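Titin (Homo sapiens, PDB 2J8O) is a giant muscle protein that probably serves as an elastic scaffold of the sarcomere, built largely from immunoglobulin-like and fibronectin-like domains and carrying a kinase domain. Local coordinates at residues G49-I54 against S68-D73. Residues are numbered along the deposited sequence; the frame is centred on the assembly and turned at random.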
loop_
_atom_site.group_PDB
_atom_site.type_symbol
_atom_site.label_atom_id
_atom_site.label_comp_id
_atom_site.label_asym_id
_atom_site.label_seq_id
_atom_site.Cartn_x
_atom_site.Cartn_y
_atom_site.Cartn_z
ATOM N N GLY A 49 -15.844 3.018 16.642
ATOM C CA GLY A 49 -16.768 3.739 15.759
ATOM C C GLY A 49 -16.111 4.458 14.598
ATOM O O GLY A 49 -16.663 4.517 13.518
ATOM N N LEU A 50 -14.933 5.021 14.841
ATOM C CA LEU A 50 -14.140 5.710 13.832
ATOM C C LEU A 50 -13.397 4.750 12.895
ATOM O O LEU A 50 -13.772 4.602 11.741
ATOM C CB LEU A 50 -13.164 6.665 14.514
ATOM C CG LEU A 50 -13.577 8.136 14.690
ATOM C CD1 LEU A 50 -15.062 8.305 15.028
ATOM C CD2 LEU A 50 -12.695 8.801 15.752
ATOM N N LYS A 51 -12.357 4.090 13.398
ATOM C CA LYS A 51 -11.500 3.252 12.561
ATOM C C LYS A 51 -12.063 1.856 12.426
ATOM O O LYS A 51 -12.025 1.270 11.340
ATOM C CB LYS A 51 -10.096 3.192 13.149
ATOM C CG LYS A 51 -9.098 2.407 12.331
ATOM C CD LYS A 51 -8.897 3.028 10.955
ATOM C CE LYS A 51 -7.577 2.595 10.399
ATOM N NZ LYS A 51 -7.506 2.773 8.935
ATOM N N TYR A 52 -12.599 1.337 13.526
ATOM C CA TYR A 52 -13.165 0.003 13.567
ATOM C C TYR A 52 -14.610 0.055 14.044
ATOM O O TYR A 52 -14.919 0.670 15.087
ATOM C CB TYR A 52 -12.370 -0.907 14.520
ATOM C CG TYR A 52 -10.887 -1.053 14.228
ATOM C CD1 TYR A 52 -9.919 -0.587 15.141
ATOM C CD2 TYR A 52 -10.442 -1.688 13.082
ATOM C CE1 TYR A 52 -8.547 -0.742 14.894
ATOM C CE2 TYR A 52 -9.084 -1.845 12.820
ATOM C CZ TYR A 52 -8.141 -1.368 13.725
ATOM O OH TYR A 52 -6.797 -1.515 13.437
ATOM N N ARG A 53 -15.489 -0.614 13.299
ATOM C CA ARG A 53 -16.878 -0.776 13.739
ATOM C C ARG A 53 -17.286 -2.232 13.682
ATOM O O ARG A 53 -16.921 -2.949 12.774
ATOM C CB ARG A 53 -17.865 0.018 12.879
ATOM C CG ARG A 53 -17.628 1.506 12.766
ATOM C CD ARG A 53 -18.715 2.048 11.860
ATOM N NE ARG A 53 -18.173 2.758 10.702
ATOM C CZ ARG A 53 -18.677 2.686 9.467
ATOM N NH1 ARG A 53 -19.735 1.914 9.194
ATOM N NH2 ARG A 53 -18.114 3.399 8.494
ATOM N N ILE A 54 -18.091 -2.632 14.648
ATOM C CA ILE A 54 -18.538 -3.993 14.745
ATOM C C ILE A 54 -20.043 -4.019 14.597
ATOM O O ILE A 54 -20.756 -3.381 15.350
ATOM C CB ILE A 54 -18.063 -4.639 16.095
ATOM C CG1 ILE A 54 -16.554 -4.907 16.051
ATOM C CG2 ILE A 54 -18.873 -5.904 16.465
ATOM C CD1 ILE A 54 -15.910 -4.804 17.396
ATOM N N SER A 68 -11.433 3.596 6.125
ATOM C CA SER A 68 -10.299 4.374 5.597
ATOM C C SER A 68 -8.978 3.598 5.665
ATOM O O SER A 68 -8.021 4.008 6.332
ATOM C CB SER A 68 -10.189 5.746 6.288
ATOM O OG SER A 68 -9.118 6.514 5.742
ATOM N N VAL A 69 -8.955 2.487 4.933
ATOM C CA VAL A 69 -7.821 1.572 4.883
ATOM C C VAL A 69 -6.529 2.276 4.520
ATOM O O VAL A 69 -6.385 2.846 3.438
ATOM C CB VAL A 69 -8.070 0.391 3.894
ATOM C CG1 VAL A 69 -6.766 -0.380 3.615
ATOM C CG2 VAL A 69 -9.117 -0.549 4.458
ATOM N N THR A 70 -5.607 2.251 5.464
ATOM C CA THR A 70 -4.205 2.530 5.214
ATOM C C THR A 70 -3.503 1.179 5.127
ATOM O O THR A 70 -4.104 0.128 5.424
ATOM C CB THR A 70 -3.592 3.380 6.335
ATOM O OG1 THR A 70 -2.305 3.820 5.921
ATOM C CG2 THR A 70 -3.433 2.580 7.613
ATOM N N ASP A 71 -2.238 1.173 4.734
ATOM C CA ASP A 71 -1.579 -0.109 4.575
ATOM C C ASP A 71 -1.126 -0.685 5.923
ATOM O O ASP A 71 -0.703 -1.834 5.997
ATOM C CB ASP A 71 -0.435 0.002 3.578
ATOM C CG ASP A 71 0.527 1.049 3.968
ATOM O OD1 ASP A 71 0.808 1.104 5.188
ATOM O OD2 ASP A 71 0.991 1.823 3.089
ATOM N N ASP A 72 -1.214 0.121 6.980
ATOM C CA ASP A 72 -1.035 -0.379 8.334
ATOM C C ASP A 72 -2.171 -1.354 8.644
ATOM O O ASP A 72 -1.986 -2.291 9.420
ATOM C CB ASP A 72 -0.990 0.757 9.368
ATOM C CG ASP A 72 -1.234 0.266 10.800
ATOM O OD1 ASP A 72 -0.320 -0.339 11.404
ATOM O OD2 ASP A 72 -2.353 0.471 11.324
ATOM N N ASP A 73 -3.335 -1.145 8.028
ATOM C CA ASP A 73 -4.454 -2.056 8.205
ATOM C C ASP A 73 -4.311 -3.337 7.358
ATOM O O ASP A 73 -5.051 -4.305 7.584
ATOM C CB ASP A 73 -5.786 -1.380 7.889
ATOM C CG ASP A 73 -5.948 -0.029 8.562
ATOM O OD1 ASP A 73 -6.110 0.026 9.797
ATOM O OD2 ASP A 73 -5.946 0.997 7.838
HETATM O O HOH W 1 -6.130 -2.317 11.197
#
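Lys-51 reaches across from the turn ahead of strand 52-57 and sets its ammonium group on the carboxylate of Asp-73. CG stands anti to the backbone N (chi1 -177°), and after a bend at chi2 the rest of the chain runs out nearly straight, which carries NZ to 2.6 Å from OD2 of Asp-73. This is a salt bridge and a hydrogen bond at once; NZ comes in on the syn side of the carboxylate, 29° out of its plane. The carbonyl oxygen of Ser-68 lies 2.9 Å from the same NZ, and that of Ala-67 accepts a hydrogen bond from it, so the charge ends among oxygens where strand 61-66 runs out.

Next, Tyr-52 runs beside the lysine, with Lys-51 CG 4.0 Å above the ring plane of Tyr-52, over its centre. Its hydroxyl stops 4.0 Å short, OH to OD1 of Asp-73, and a single water fills in, 2.5 Å from OH of Tyr-52 and giving a hydrogen bond to OD1 of Asp-73. That water lies in the ring plane, while the carboxylate is turned 89° to the ring.

OD2 of Asp-73 has a second donor, the backbone N of Thr-70 at 2.7 Å, arriving nearly along the C-O axis. With both oxygens held, the carboxylate has little scope to rotate. Replacing Asp-73 by an alanine is likely to leave the Lys-51 ammonium without its counter-charge and the Thr-70 N-H without its side-chain acceptor, and to break the water link to Tyr-52.

Thr-70 to Asp-73 form a type I beta turn in the E-F loop; its salt bridge to the start of strand D is characteristic of V- and I-set immunoglobulin domains, and Asp-73 O accepts the Tyr-77 hydroxyl in the tyrosine corner.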